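Local coordinates for protein enterotoxin SEN variant (Staphylococcus aureus, PDB 6KRY) that probably acts as a secreted enterotoxin and superantigen of the staphylococcal and streptococcal toxin type, at residues A[17-22]-A[164-169]; A[9-14]-A[170-175]; A[119-124]-A[135-140]. All blocks are in the same frame, centred on the assembly; numbering follows the deposited sequence.

Interaction 1 of 3, residues A[17-22]-A[164-169]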
loop_
_atom_site.group_PDB
_atom_site.type_symbol
_atom_site.label_atom_id
_atom_site.label_comp_id
_atom_site.label_asym_id
_atom_site.label_seq_id
_atom_site.Cartn_x
_atom_site.Cartn_y
_atom_site.Cartn_z
ATOM N N LYS A 17 3.231 13.837 12.129
ATOM C CA LYS A 17 3.242 12.626 11.362
ATOM C C LYS A 17 1.881 11.915 11.416
ATOM O O LYS A 17 1.414 11.418 10.421
ATOM C CB LYS A 17 4.414 11.801 11.853
ATOM C CG LYS A 17 4.635 10.463 11.175
ATOM C CD LYS A 17 6.009 9.931 11.469
ATOM C CE LYS A 17 6.172 8.451 11.196
ATOM N NZ LYS A 17 7.571 8.020 11.425
ATOM N N LEU A 18 1.284 11.787 12.594
ATOM C CA LEU A 18 -0.026 11.168 12.683
ATOM C C LEU A 18 -1.043 11.947 11.854
ATOM O O LEU A 18 -1.929 11.370 11.212
ATOM C CB LEU A 18 -0.471 11.149 14.149
ATOM C CG LEU A 18 0.238 10.142 15.036
ATOM C CD1 LEU A 18 -0.284 10.258 16.458
ATOM C CD2 LEU A 18 0.052 8.727 14.488
ATOM N N PHE A 19 -0.917 13.277 11.848
ATOM C CA PHE A 19 -1.823 14.112 11.073
ATOM C C PHE A 19 -1.720 13.805 9.562
ATOM O O PHE A 19 -2.718 13.646 8.838
ATOM C CB PHE A 19 -1.491 15.574 11.365
ATOM C CG PHE A 19 -2.394 16.587 10.735
ATOM C CD1 PHE A 19 -3.758 16.604 10.992
ATOM C CD2 PHE A 19 -1.858 17.622 9.999
ATOM C CE1 PHE A 19 -4.580 17.602 10.478
ATOM C CE2 PHE A 19 -2.680 18.632 9.509
ATOM C CZ PHE A 19 -4.039 18.596 9.702
ATOM N N ASN A 20 -0.492 13.732 9.064
ATOM C CA ASN A 20 -0.231 13.382 7.640
ATOM C C ASN A 20 -0.644 11.929 7.339
ATOM O O ASN A 20 -1.245 11.705 6.298
ATOM C CB ASN A 20 1.228 13.627 7.288
ATOM C CG ASN A 20 1.494 15.113 7.192
ATOM O OD1 ASN A 20 2.314 15.653 7.919
ATOM N ND2 ASN A 20 0.721 15.788 6.370
ATOM N N LEU A 21 -0.390 10.983 8.254
ATOM C CA LEU A 21 -0.840 9.592 8.046
ATOM C C LEU A 21 -2.377 9.523 8.008
ATOM O O LEU A 21 -2.950 8.771 7.219
ATOM C CB LEU A 21 -0.245 8.680 9.124
ATOM C CG LEU A 21 1.255 8.436 8.969
ATOM C CD1 LEU A 21 1.815 7.736 10.195
ATOM C CD2 LEU A 21 1.530 7.580 7.741
ATOM N N THR A 22 -3.035 10.297 8.862
ATOM C CA THR A 22 -4.484 10.323 8.878
ATOM C C THR A 22 -5.033 10.712 7.498
ATOM O O THR A 22 -6.019 10.114 7.034
ATOM C CB THR A 22 -4.999 11.294 9.951
ATOM O OG1 THR A 22 -4.579 10.893 11.257
ATOM C CG2 THR A 22 -6.505 11.378 9.978
ATOM N N TYR A 164 -4.808 6.226 13.158
ATOM C CA TYR A 164 -3.724 7.230 13.033
ATOM C C TYR A 164 -4.113 8.624 13.555
ATOM O O TYR A 164 -3.260 9.505 13.603
ATOM C CB TYR A 164 -3.242 7.329 11.578
ATOM C CG TYR A 164 -2.534 6.084 11.131
ATOM C CD1 TYR A 164 -1.443 5.594 11.826
ATOM C CD2 TYR A 164 -2.980 5.352 10.047
ATOM C CE1 TYR A 164 -0.822 4.410 11.446
ATOM C CE2 TYR A 164 -2.339 4.193 9.621
ATOM C CZ TYR A 164 -1.255 3.723 10.320
ATOM O OH TYR A 164 -0.624 2.565 9.934
ATOM N N ASN A 165 -5.347 8.802 14.012
ATOM C CA ASN A 165 -5.833 10.133 14.431
ATOM C C ASN A 165 -5.034 10.688 15.599
ATOM O O ASN A 165 -4.867 10.018 16.627
ATOM C CB ASN A 165 -7.303 10.103 14.832
ATOM C CG ASN A 165 -8.153 9.958 13.615
ATOM O OD1 ASN A 165 -8.788 10.926 13.186
ATOM N ND2 ASN A 165 -8.067 8.791 12.999
ATOM N N LYS A 166 -4.578 11.943 15.440
ATOM C CA LYS A 166 -3.767 12.610 16.415
ATOM C C LYS A 166 -4.518 12.883 17.731
ATOM O O LYS A 166 -3.867 13.171 18.710
ATOM C CB LYS A 166 -3.261 13.945 15.866
ATOM C CG LYS A 166 -4.354 14.938 15.519
ATOM C CD LYS A 166 -3.835 16.145 14.799
ATOM C CE LYS A 166 -4.922 16.922 14.094
ATOM N NZ LYS A 166 -5.951 17.402 15.020
ATOM N N ASP A 167 -5.849 12.819 17.737
ATOM C CA ASP A 167 -6.601 13.159 18.953
ATOM C C ASP A 167 -7.414 11.953 19.429
ATOM O O ASP A 167 -8.360 12.094 20.183
ATOM C CB ASP A 167 -7.515 14.362 18.744
ATOM C CG ASP A 167 -8.020 14.470 17.324
ATOM O OD1 ASP A 167 -8.384 13.403 16.750
ATOM O OD2 ASP A 167 -7.982 15.616 16.782
ATOM N N THR A 168 -6.976 10.760 19.032
ATOM C CA THR A 168 -7.464 9.547 19.649
ATOM C C THR A 168 -6.268 8.772 20.234
ATOM O O THR A 168 -5.158 8.750 19.674
ATOM C CB THR A 168 -8.307 8.802 18.611
ATOM O OG1 THR A 168 -9.083 7.775 19.212
ATOM C CG2 THR A 168 -7.439 8.156 17.574
ATOM N N GLY A 169 -6.487 8.075 21.352
ATOM C CA GLY A 169 -5.395 7.312 21.975
ATOM C C GLY A 169 -5.815 5.967 22.529
ATOM O O GLY A 169 -5.068 5.363 23.293
HETATM O O HOH W 1 -4.809 13.096 12.803
#
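The Tyr164 ring meets helix 15-26 in two ways: Leu21 lays its CB over one face, 4.0 Å from Tyr164 CG, while Leu18 CD2 arrives at the ring edge, near its plane and 4.4 Å from Tyr164 CD1. Tyr164 CG lies anti to its own carbonyl carbon (chi1 -68°), which turns the ring toward Leu18 and Leu21. The second flat group, Phe19, lies at the exposed side of the contact, where the aliphatic part of Lys166 runs beside it and in the same direction. Lys166 CE comes within 3.3 Å of Phe19 CD1, and beyond it the lysine bends at its last torsion (chi4 60°), turning NZ to a salt bridge with the neighbouring Asp167.

Between these two apolar patches lies a polar seam. Thr22 OG1 donates to Leu18 O at 2.7 Å from above the carbonyl plane, while Thr22 N binds the same oxygen from the opposite face, so that one helical carbonyl is gripped twice. A water donates to Thr22 OG1 and accepts from Lys166 N, at 2.7 and 2.9 Å, thereby linking the helix to the type I turn formed by residues 165-168. Thr22 OG1 also lies 3.0 Å from Tyr164 O but gives its proton to Leu18 O; the two carbonyl oxygens, both acceptors, stand 3.3 Å apart.

The contact illustrates how a helix can be seated on a loop by an aromatic ring, aliphatic side chains and a bridging water. Tyr164 is secured beyond it, its OH bonding Leu192 O and Arg154 and its N bonding Glu158 of helix 146-161. Leu18 also packs on Ile13, and Leu21 on Phe203 of helix 200-203. Helix 15-26 is thus set against the loop between helix 146-161 and strand 173-180 of the beta-grasp fold.

Interaction 2 of 3, residues A[9-14]-A[170-175]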
loop_
_atom_site.group_PDB
_atom_site.type_symbol
_atom_site.label_atom_id
_atom_site.label_comp_id
_atom_site.label_asym_id
_atom_site.label_seq_id
_atom_site.Cartn_x
_atom_site.Cartn_y
_atom_site.Cartn_z
ATOM N N LYS A 9 4.700 2.081 19.546
ATOM C CA LYS A 9 3.594 2.696 20.230
ATOM C C LYS A 9 3.096 3.921 19.443
ATOM O O LYS A 9 3.899 4.727 19.017
ATOM C CB LYS A 9 4.077 3.126 21.616
ATOM C CG LYS A 9 3.100 2.852 22.735
ATOM C CD LYS A 9 3.698 2.983 24.117
ATOM C CE LYS A 9 2.942 3.969 24.988
ATOM N NZ LYS A 9 1.465 3.948 24.775
ATOM N N LYS A 10 1.772 4.074 19.295
ATOM C CA LYS A 10 1.218 5.262 18.658
ATOM C C LYS A 10 1.687 6.569 19.339
ATOM O O LYS A 10 1.954 7.556 18.653
ATOM C CB LYS A 10 -0.312 5.229 18.685
ATOM C CG LYS A 10 -0.961 6.414 18.002
ATOM C CD LYS A 10 -2.452 6.365 18.050
ATOM C CE LYS A 10 -3.086 7.494 17.289
ATOM N NZ LYS A 10 -4.541 7.326 17.234
ATOM N N SER A 11 1.747 6.588 20.671
ATOM C CA SER A 11 2.081 7.806 21.427
ATOM C C SER A 11 3.533 8.242 21.204
ATOM O O SER A 11 3.880 9.336 21.563
ATOM C CB SER A 11 1.801 7.634 22.870
ATOM O OG SER A 11 2.600 6.596 23.397
ATOM N N ASP A 12 4.375 7.410 20.595
ATOM C CA ASP A 12 5.765 7.787 20.250
ATOM C C ASP A 12 5.889 8.404 18.848
ATOM O O ASP A 12 7.017 8.672 18.378
ATOM C CB ASP A 12 6.690 6.568 20.309
ATOM C CG ASP A 12 6.976 6.117 21.728
ATOM O OD1 ASP A 12 6.716 6.910 22.661
ATOM O OD2 ASP A 12 7.436 4.970 21.894
ATOM N N ILE A 13 4.768 8.512 18.119
ATOM C CA ILE A 13 4.771 9.086 16.805
ATOM C C ILE A 13 4.463 10.576 16.969
ATOM O O ILE A 13 3.529 10.943 17.675
ATOM C CB ILE A 13 3.785 8.396 15.851
ATOM C CG1 ILE A 13 4.095 6.905 15.707
ATOM C CG2 ILE A 13 3.811 9.091 14.505
ATOM C CD1 ILE A 13 3.178 6.219 14.748
ATOM N N ASP A 14 5.317 11.405 16.375
ATOM C CA ASP A 14 5.150 12.839 16.332
ATOM C C ASP A 14 3.715 13.190 15.885
ATOM O O ASP A 14 3.191 12.592 14.955
ATOM C CB ASP A 14 6.251 13.352 15.406
ATOM C CG ASP A 14 6.042 14.736 14.856
ATOM O OD1 ASP A 14 6.259 15.693 15.630
ATOM O OD2 ASP A 14 5.701 14.845 13.639
ATOM N N ASN A 170 -6.972 5.455 22.107
ATOM C CA ASN A 170 -7.494 4.199 22.671
ATOM C C ASN A 170 -6.842 2.981 21.985
ATOM O O ASN A 170 -6.773 1.939 22.593
ATOM C CB ASN A 170 -9.009 4.146 22.580
ATOM C CG ASN A 170 -9.406 4.249 21.138
ATOM O OD1 ASN A 170 -8.881 5.112 20.428
ATOM N ND2 ASN A 170 -10.248 3.327 20.696
ATOM N N ILE A 171 -6.429 3.086 20.719
ATOM C CA ILE A 171 -5.510 2.057 20.123
ATOM C C ILE A 171 -4.063 2.560 20.193
ATOM O O ILE A 171 -3.785 3.619 19.655
ATOM C CB ILE A 171 -5.929 1.720 18.681
ATOM C CG1 ILE A 171 -7.388 1.248 18.574
ATOM C CG2 ILE A 171 -4.968 0.717 18.075
ATOM C CD1 ILE A 171 -7.706 0.054 19.427
ATOM N N GLN A 172 -3.156 1.818 20.851
ATOM C CA GLN A 172 -1.761 2.241 21.002
ATOM C C GLN A 172 -0.803 1.394 20.178
ATOM O O GLN A 172 0.298 1.850 19.878
ATOM C CB GLN A 172 -1.316 2.213 22.471
ATOM C CG GLN A 172 -1.715 3.469 23.240
ATOM C CD GLN A 172 -1.137 4.730 22.635
ATOM O OE1 GLN A 172 0.046 4.788 22.285
ATOM N NE2 GLN A 172 -1.984 5.752 22.514
ATOM N N LYS A 173 -1.172 0.140 19.899
ATOM C CA LYS A 173 -0.304 -0.723 19.150
ATOM C C LYS A 173 -1.182 -1.579 18.226
ATOM O O LYS A 173 -2.393 -1.782 18.472
ATOM C CB LYS A 173 0.531 -1.665 20.030
ATOM C CG LYS A 173 1.469 -0.994 21.040
ATOM C CD LYS A 173 2.356 -1.959 21.820
ATOM C CE LYS A 173 3.502 -1.254 22.531
ATOM N NZ LYS A 173 4.325 -2.216 23.295
ATOM N N GLY A 174 -0.557 -2.083 17.170
ATOM C CA GLY A 174 -1.299 -2.959 16.292
ATOM C C GLY A 174 -0.444 -3.499 15.178
ATOM O O GLY A 174 0.546 -2.903 14.775
ATOM N N CYS A 175 -0.907 -4.605 14.599
ATOM C CA CYS A 175 -0.212 -5.163 13.485
ATOM C C CYS A 175 -1.193 -5.921 12.560
ATOM O O CYS A 175 -2.310 -6.271 12.930
ATOM C CB CYS A 175 0.924 -6.048 13.943
ATOM S SG CYS A 175 0.362 -7.502 14.862
HETATM O O HOH W 2 -5.605 5.347 18.920
#
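Gln172 OE1 is held by both ends of a short 9-11 tract. Ser11 N approaches it in the carbonyl plane, on a lone pair, at 3.0 Å; Lys9 NZ, also 3.0 Å from Gln172 OE1, comes from well above that plane, and Ser11 OG adds a weak bond. Two neighbouring donors, one of them probably charged, would draw electron density toward this oxygen and fix the rotation of the amide, whose NE2 bonds Gly169 O. The bend at chi2 of Gln172 (-59°) brings the amide oxygen to Ser11 N at the start of the 3-10 segment, where Lys9 curls across it.

The backbone secures the same residue a second time. Lys10 N donates to Gln172 O at 2.7 Å in a nearly straight bond (164° at the hydrogen), and Lys9 CA adds a CA-H...O contact to that carbonyl. Lys10 then runs fully extended past Ile171, its CD 3.4 Å from Ile171 O. Its NZ is bound by the carbonyls Asn165 O, Thr168 O and Ile163 O, and reaches Ile171 O through a water.

Gln172 and Lys173 both face Tyr225 of strand 218-225. This is a classic beta bulge, placed at the entrance to strand 173-180, and the N-terminal tail lies against it on the beta-grasp domain, as in other superantigens of the family.

Interaction 3 of 3, residues A[119-124]-A[135-140]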
loop_
_atom_site.group_PDB
_atom_site.type_symbol
_atom_site.label_atom_id
_atom_site.label_comp_id
_atom_site.label_asym_id
_atom_site.label_seq_id
_atom_site.Cartn_x
_atom_site.Cartn_y
_atom_site.Cartn_z
ATOM N N ARG A 119 -12.305 -11.349 -6.344
ATOM C CA ARG A 119 -11.895 -12.299 -5.347
ATOM C C ARG A 119 -12.068 -11.616 -3.994
ATOM O O ARG A 119 -11.732 -10.391 -3.850
ATOM C CB ARG A 119 -10.444 -12.730 -5.555
ATOM C CG ARG A 119 -10.034 -14.021 -4.853
ATOM C CD ARG A 119 -8.934 -14.764 -5.607
ATOM N NE ARG A 119 -9.323 -15.629 -6.720
ATOM C CZ ARG A 119 -8.482 -16.111 -7.624
ATOM N NH1 ARG A 119 -7.221 -15.743 -7.635
ATOM N NH2 ARG A 119 -8.908 -16.954 -8.534
ATOM N N VAL A 120 -12.626 -12.367 -3.035
ATOM C CA VAL A 120 -12.875 -11.863 -1.703
ATOM C C VAL A 120 -11.809 -12.407 -0.752
ATOM O O VAL A 120 -11.475 -13.588 -0.766
ATOM C CB VAL A 120 -14.301 -12.225 -1.244
ATOM C CG1 VAL A 120 -14.580 -11.677 0.145
ATOM C CG2 VAL A 120 -15.341 -11.685 -2.227
ATOM N N ILE A 121 -11.244 -11.523 0.067
ATOM C CA ILE A 121 -10.234 -11.874 1.074
ATOM C C ILE A 121 -10.754 -11.473 2.456
ATOM O O ILE A 121 -11.165 -10.315 2.660
ATOM C CB ILE A 121 -8.905 -11.183 0.737
ATOM C CG1 ILE A 121 -8.359 -11.722 -0.587
ATOM C CG2 ILE A 121 -7.933 -11.344 1.892
ATOM C CD1 ILE A 121 -7.091 -11.042 -1.066
ATOM N N GLY A 122 -10.770 -12.451 3.368
ATOM C CA GLY A 122 -11.295 -12.264 4.741
ATOM C C GLY A 122 -10.251 -11.576 5.606
ATOM O O GLY A 122 -9.072 -11.877 5.492
ATOM N N VAL A 123 -10.712 -10.633 6.426
ATOM C CA VAL A 123 -9.905 -9.938 7.423
ATOM C C VAL A 123 -10.557 -10.140 8.794
ATOM O O VAL A 123 -11.638 -9.642 9.044
ATOM C CB VAL A 123 -9.796 -8.431 7.091
ATOM C CG1 VAL A 123 -8.851 -7.733 8.054
ATOM C CG2 VAL A 123 -9.417 -8.158 5.638
ATOM N N ASN A 124 -9.883 -10.871 9.671
ATOM C CA ASN A 124 -10.309 -11.010 11.063
ATOM C C ASN A 124 -9.636 -9.924 11.903
ATOM O O ASN A 124 -8.493 -9.522 11.616
ATOM C CB ASN A 124 -9.963 -12.388 11.605
ATOM C CG ASN A 124 -10.843 -13.447 10.990
ATOM O OD1 ASN A 124 -10.339 -14.337 10.322
ATOM N ND2 ASN A 124 -12.142 -13.351 11.232
ATOM N N PHE A 135 -14.328 -8.275 8.279
ATOM C CA PHE A 135 -14.748 -7.680 7.023
ATOM C C PHE A 135 -13.930 -8.313 5.893
ATOM O O PHE A 135 -12.997 -9.058 6.155
ATOM C CB PHE A 135 -14.647 -6.156 7.071
ATOM C CG PHE A 135 -13.279 -5.590 7.313
ATOM C CD1 PHE A 135 -12.353 -5.492 6.276
ATOM C CD2 PHE A 135 -12.936 -5.121 8.565
ATOM C CE1 PHE A 135 -11.125 -4.907 6.505
ATOM C CE2 PHE A 135 -11.681 -4.582 8.793
ATOM C CZ PHE A 135 -10.790 -4.460 7.757
ATOM N N VAL A 136 -14.296 -8.018 4.646
ATOM C CA VAL A 136 -13.532 -8.484 3.532
ATOM C C VAL A 136 -13.018 -7.283 2.758
ATOM O O VAL A 136 -13.501 -6.204 2.886
ATOM C CB VAL A 136 -14.308 -9.427 2.601
ATOM C CG1 VAL A 136 -14.930 -10.576 3.375
ATOM C CG2 VAL A 136 -15.330 -8.674 1.795
ATOM N N ILE A 137 -11.999 -7.544 1.944
ATOM C CA ILE A 137 -11.522 -6.639 0.904
ATOM C C ILE A 137 -11.526 -7.471 -0.382
ATOM O O ILE A 137 -11.575 -8.715 -0.329
ATOM C CB ILE A 137 -10.130 -6.074 1.230
ATOM C CG1 ILE A 137 -9.104 -7.204 1.293
ATOM C CG2 ILE A 137 -10.145 -5.252 2.514
ATOM C CD1 ILE A 137 -7.680 -6.744 1.429
ATOM N N LYS A 138 -11.515 -6.796 -1.521
ATOM C CA LYS A 138 -11.675 -7.452 -2.777
ATOM C C LYS A 138 -10.611 -6.978 -3.756
ATOM O O LYS A 138 -10.092 -5.893 -3.633
ATOM C CB LYS A 138 -13.037 -7.113 -3.375
ATOM C CG LYS A 138 -14.192 -7.586 -2.518
ATOM C CD LYS A 138 -15.549 -7.353 -3.119
ATOM C CE LYS A 138 -16.591 -7.474 -2.032
ATOM N NZ LYS A 138 -17.883 -7.854 -2.624
ATOM N N THR A 139 -10.304 -7.839 -4.719
ATOM C CA THR A 139 -9.380 -7.519 -5.819
ATOM C C THR A 139 -9.843 -8.274 -7.063
ATOM O O THR A 139 -10.480 -9.331 -6.953
ATOM C CB THR A 139 -7.919 -7.841 -5.480
ATOM O OG1 THR A 139 -7.049 -7.408 -6.521
ATOM C CG2 THR A 139 -7.662 -9.310 -5.254
ATOM N N LYS A 140 -9.490 -7.719 -8.212
ATOM C CA LYS A 140 -9.782 -8.345 -9.476
ATOM C C LYS A 140 -8.546 -9.040 -10.046
ATOM O O LYS A 140 -8.565 -9.463 -11.205
ATOM C CB LYS A 140 -10.313 -7.309 -10.470
ATOM C CG LYS A 140 -11.828 -7.164 -10.456
ATOM C CD LYS A 140 -12.534 -7.855 -11.629
ATOM C CE LYS A 140 -13.995 -7.456 -11.729
ATOM N NZ LYS A 140 -14.587 -7.832 -13.035
#
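Val123 and Phe135 meet in the antiparallel beta hairpin of strands 114-127 and 130-139, which forms one border of the beta-grasp sheet. Phe135 CG sits between its backbone N and carbonyl carbon (chi1 61°), and the ring is thereby swung across to the partner strand. Val123 CB lies over one ring face, 4.1 Å from the centroid in a CH-pi contact, offset toward the rim. Lys156 of helix 146-161 adds a cation-pi partner.

Ile121 and Ile137 share that side of the sheet and adopt different rotamers. Ile121 CG1 is anti to the carbonyl carbon, whereas Ile137 takes chi1 63° and brings its CG1 to 4.0 Å from Ile121 CB. Both pack on Leu149 of the same helix, so the middle of this face is buried against helix 146-161. Thr139, next along it, bonds Glu148 through OG1.

Three hydrogen-bonded pairs, 119 with 139, 121 with 137 and 123 with 135, give six N-H...O bonds. Those donated by the 119-124 strand to its partner are the more linear at the acceptor, lying close to the C=O direction, as with Ile121 N to Ile137 O at 2.9 Å.

The other face is more exposed and carries Val120, Val136 and Lys138. Val120 CG1, anti to its backbone N at chi1 -179°, reaches diagonally to Val136; the modelled 3.3 Å from CG1 to Val136 CB is shorter than usual and somewhat doubtful in detail.

How the interactions relate
Interactions 1 and 2 are neighbours, with centres about 10 Å apart, and bring two nearby parts of the N-terminal region onto the loop that leads into strand 173-180. Both are partly buried. Interaction 1 rests on an aromatic, aliphatic side chains and a bridging water, whereas interaction 2 rests on direct hydrogen bonds to a single glutamine. Interaction 3 lies about 26 Å from the centre of interaction 1 and 25 Å from that of interaction 2 and touches neither, yet it shares the five-stranded sheet with interaction 2. It is local along the chain, a hairpin with regular backbone bonding, one face largely buried and one more exposed, while the other two join segments more than 140 residues apart.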